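Long-range contact in Rna-directed RNA polymerase (Infectious pancreatic necrosis virus, PDB 3ZED), which copies viral RNA as an RNA-dependent RNA polymerase and probably occurs both free and covalently attached to the genomic RNA: residues Y436-N446 against L729-L740. Numbering follows the deposited sequence.
Sequences YNPTWATFAMN and LDQRTKLRVSTL
R732 enters a hole formed by A441, T442, M445 and N446 on helix 438-452, a knobs-into-holes fit in which both the aliphatic stem and the guanidinium find partners. The side chain leaves the backbone extended, CG anti to N, then bends at chi3 (-79°), which lays the guanidinium along helix 438-452, back toward its N-terminal end. A441 CB lies over one face of that group, 3.6 Å from R732 NE. In the guanidinium plane, R732 NH1 donates to N446 OD1 over 3.2 Å with a nearly straight N-H...O angle of 164°, although the two planar groups are tilted 62° apart. The same amide returns a weak, bent bond from N446 ND2 to R732 O, while S781 gives ND2 a stronger partner outside. Flanking the arginine, M445 CB rests on R732 CD at 3.7 Å, and the bent methionine chain carries CG to L729 CD1 and CE to T733 CG2. L729 CD1 also approaches Y436 OH, 3.7 Å away, at an oblique angle to the ring.

Helix 438-452 belongs to the palm region of the polymerase and packs here against the C-terminal region, where 729-740 runs on from helix 724-732 to the start of helix 740-752, well away from the annotated sites.

Farther out, T442 CG2 meets L740 CD1 tip to tip at 3.9 Å. T442 OG1 is oriented by its own bond to P438 O (2.7 Å), reaching that oxygen from the opposite face to T442 N. A water accepts from R732 NH2 and donates to L740 O, tying the guanidinium to helix 740-752, whose Q743 also touches R732.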
# COMPACT_ATOMS: atom_id res chain seq x y z
N TYR B 436 6.04 2.39 24.37
CA TYR B 436 4.66 1.92 24.44
C TYR B 436 4.36 1.37 25.83
O TYR B 436 5.28 1.04 26.58
CB TYR B 436 4.38 0.85 23.36
CG TYR B 436 5.31 -0.35 23.38
CD1 TYR B 436 5.11 -1.41 24.26
CD2 TYR B 436 6.40 -0.42 22.51
CE1 TYR B 436 5.96 -2.51 24.28
CE2 TYR B 436 7.27 -1.51 22.53
CZ TYR B 436 7.05 -2.55 23.42
OH TYR B 436 7.90 -3.63 23.44
N ASN B 437 3.07 1.28 26.17
CA ASN B 437 2.60 0.74 27.43
C ASN B 437 1.90 -0.62 27.18
O ASN B 437 1.77 -1.03 26.01
CB ASN B 437 1.68 1.76 28.13
CG ASN B 437 0.37 2.16 27.47
OD1 ASN B 437 -0.18 1.48 26.59
ND2 ASN B 437 -0.22 3.22 27.98
N PRO B 438 1.45 -1.35 28.24
CA PRO B 438 0.79 -2.65 28.00
C PRO B 438 -0.46 -2.58 27.13
O PRO B 438 -0.69 -3.50 26.33
CB PRO B 438 0.46 -3.14 29.42
CG PRO B 438 1.49 -2.49 30.28
CD PRO B 438 1.59 -1.10 29.70
N THR B 439 -1.27 -1.51 27.24
CA THR B 439 -2.49 -1.36 26.43
C THR B 439 -2.17 -1.35 24.93
O THR B 439 -2.83 -2.06 24.16
CB THR B 439 -3.25 -0.09 26.84
OG1 THR B 439 -3.68 -0.25 28.18
CG2 THR B 439 -4.45 0.22 25.93
N TRP B 440 -1.14 -0.58 24.53
CA TRP B 440 -0.77 -0.50 23.12
C TRP B 440 -0.06 -1.77 22.63
O TRP B 440 -0.23 -2.13 21.47
CB TRP B 440 0.03 0.76 22.82
CG TRP B 440 -0.87 1.91 22.51
CD1 TRP B 440 -1.39 2.82 23.39
CD2 TRP B 440 -1.46 2.21 21.24
NE1 TRP B 440 -2.20 3.72 22.73
CE2 TRP B 440 -2.26 3.36 21.40
CE3 TRP B 440 -1.37 1.62 19.96
CZ2 TRP B 440 -3.00 3.92 20.35
CZ3 TRP B 440 -2.06 2.20 18.91
CH2 TRP B 440 -2.87 3.34 19.11
N ALA B 441 0.66 -2.48 23.53
CA ALA B 441 1.28 -3.78 23.21
C ALA B 441 0.17 -4.82 22.96
O ALA B 441 0.31 -5.64 22.06
CB ALA B 441 2.19 -4.25 24.35
N THR B 442 -0.95 -4.73 23.71
CA THR B 442 -2.12 -5.61 23.57
C THR B 442 -2.81 -5.34 22.23
O THR B 442 -3.12 -6.29 21.50
CB THR B 442 -3.09 -5.40 24.75
OG1 THR B 442 -2.36 -5.63 25.95
CG2 THR B 442 -4.31 -6.34 24.69
N PHE B 443 -3.06 -4.05 21.91
CA PHE B 443 -3.69 -3.72 20.64
C PHE B 443 -2.83 -4.20 19.50
O PHE B 443 -3.34 -4.94 18.66
CB PHE B 443 -3.95 -2.21 20.51
CG PHE B 443 -4.44 -1.82 19.13
CD1 PHE B 443 -5.70 -2.24 18.68
CD2 PHE B 443 -3.61 -1.14 18.24
CE1 PHE B 443 -6.13 -1.93 17.38
CE2 PHE B 443 -4.04 -0.84 16.94
CZ PHE B 443 -5.30 -1.24 16.51
N ALA B 444 -1.54 -3.83 19.48
CA ALA B 444 -0.64 -4.16 18.38
C ALA B 444 -0.38 -5.65 18.20
O ALA B 444 -0.47 -6.14 17.07
CB ALA B 444 0.69 -3.42 18.55
N MET B 445 -0.09 -6.37 19.30
CA MET B 445 0.29 -7.78 19.23
C MET B 445 -0.86 -8.75 19.31
O MET B 445 -0.83 -9.79 18.64
CB MET B 445 1.29 -8.14 20.36
CG MET B 445 2.57 -7.30 20.39
SD MET B 445 3.45 -7.09 18.79
CE MET B 445 3.87 -8.77 18.42
N ASN B 446 -1.84 -8.47 20.14
CA ASN B 446 -2.87 -9.46 20.43
C ASN B 446 -4.19 -9.25 19.73
O ASN B 446 -4.95 -10.22 19.65
CB ASN B 446 -3.11 -9.50 21.96
CG ASN B 446 -1.87 -9.75 22.77
OD1 ASN B 446 -1.37 -8.87 23.44
ND2 ASN B 446 -1.36 -10.97 22.77
N LEU B 729 7.53 -9.38 24.53
CA LEU B 729 6.72 -9.11 23.33
C LEU B 729 6.55 -10.39 22.50
O LEU B 729 5.47 -10.62 21.96
CB LEU B 729 7.33 -7.99 22.49
CG LEU B 729 6.34 -7.23 21.62
CD1 LEU B 729 5.51 -6.25 22.48
CD2 LEU B 729 7.05 -6.53 20.46
N ASP B 730 7.60 -11.20 22.42
CA ASP B 730 7.53 -12.50 21.74
C ASP B 730 6.62 -13.47 22.53
O ASP B 730 5.82 -14.18 21.92
CB ASP B 730 8.93 -13.09 21.56
CG ASP B 730 8.96 -14.31 20.65
OD1 ASP B 730 8.30 -14.27 19.58
OD2 ASP B 730 9.68 -15.28 20.99
N GLN B 731 6.71 -13.48 23.87
CA GLN B 731 5.89 -14.34 24.75
C GLN B 731 4.40 -13.98 24.60
O GLN B 731 3.54 -14.88 24.56
CB GLN B 731 6.35 -14.20 26.22
CG GLN B 731 7.71 -14.83 26.51
CD GLN B 731 8.26 -14.49 27.88
OE1 GLN B 731 7.58 -13.96 28.75
NE2 GLN B 731 9.53 -14.80 28.11
N ARG B 732 4.13 -12.65 24.45
CA ARG B 732 2.81 -12.04 24.25
C ARG B 732 2.07 -12.65 23.02
O ARG B 732 0.84 -12.74 23.03
CB ARG B 732 2.99 -10.51 24.08
CG ARG B 732 1.70 -9.71 24.00
CD ARG B 732 1.96 -8.20 24.03
NE ARG B 732 2.23 -7.70 25.38
CZ ARG B 732 1.29 -7.41 26.28
NH1 ARG B 732 0.01 -7.66 26.02
NH2 ARG B 732 1.62 -6.90 27.46
N THR B 733 2.82 -13.12 22.00
CA THR B 733 2.25 -13.73 20.79
C THR B 733 1.82 -15.18 21.02
O THR B 733 1.08 -15.71 20.20
CB THR B 733 3.23 -13.65 19.58
OG1 THR B 733 4.31 -14.56 19.75
CG2 THR B 733 3.75 -12.24 19.33
N LYS B 734 2.27 -15.79 22.12
CA LYS B 734 2.02 -17.19 22.46
C LYS B 734 1.03 -17.38 23.61
O LYS B 734 0.38 -18.43 23.67
CB LYS B 734 3.35 -17.89 22.82
CG LYS B 734 4.34 -17.98 21.66
CD LYS B 734 5.77 -17.91 22.15
CE LYS B 734 6.77 -18.08 21.04
NZ LYS B 734 8.16 -17.97 21.55
N LEU B 735 0.90 -16.42 24.54
CA LEU B 735 0.02 -16.57 25.70
C LEU B 735 -1.44 -16.16 25.43
O LEU B 735 -1.68 -15.19 24.72
CB LEU B 735 0.56 -15.75 26.87
CG LEU B 735 1.82 -16.30 27.55
CD1 LEU B 735 2.64 -15.17 28.16
CD2 LEU B 735 1.46 -17.33 28.63
N ARG B 736 -2.40 -16.88 26.04
CA ARG B 736 -3.84 -16.61 25.89
C ARG B 736 -4.26 -15.29 26.58
O ARG B 736 -3.55 -14.78 27.45
CB ARG B 736 -4.70 -17.80 26.38
CG ARG B 736 -4.57 -18.11 27.87
CD ARG B 736 -5.26 -19.40 28.25
NE ARG B 736 -6.72 -19.30 28.23
CZ ARG B 736 -7.54 -20.34 28.35
NH1 ARG B 736 -7.06 -21.57 28.50
NH2 ARG B 736 -8.86 -20.17 28.32
N VAL B 737 -5.44 -14.76 26.17
CA VAL B 737 -6.02 -13.48 26.59
C VAL B 737 -6.33 -13.41 28.11
O VAL B 737 -6.25 -12.32 28.68
CB VAL B 737 -7.24 -13.14 25.67
CG1 VAL B 737 -8.28 -12.26 26.34
CG2 VAL B 737 -6.77 -12.50 24.37
N SER B 738 -6.61 -14.56 28.78
CA SER B 738 -6.89 -14.59 30.23
C SER B 738 -5.66 -14.16 31.08
O SER B 738 -5.84 -13.69 32.20
CB SER B 738 -7.36 -15.97 30.67
OG SER B 738 -6.38 -16.95 30.39
N THR B 739 -4.43 -14.27 30.52
CA THR B 739 -3.14 -13.93 31.16
C THR B 739 -2.70 -12.48 30.91
O THR B 739 -1.59 -12.12 31.29
CB THR B 739 -2.02 -14.86 30.63
OG1 THR B 739 -1.68 -14.52 29.27
CG2 THR B 739 -2.36 -16.34 30.73
N LEU B 740 -3.54 -11.65 30.26
CA LEU B 740 -3.14 -10.29 29.86
C LEU B 740 -2.79 -9.37 31.02
O LEU B 740 -1.87 -8.56 30.87
CB LEU B 740 -4.19 -9.61 28.96
CG LEU B 740 -4.16 -10.00 27.48
CD1 LEU B 740 -5.37 -9.45 26.76
CD2 LEU B 740 -2.86 -9.56 26.79
O HOH W 1 -1.13 -6.71 28.94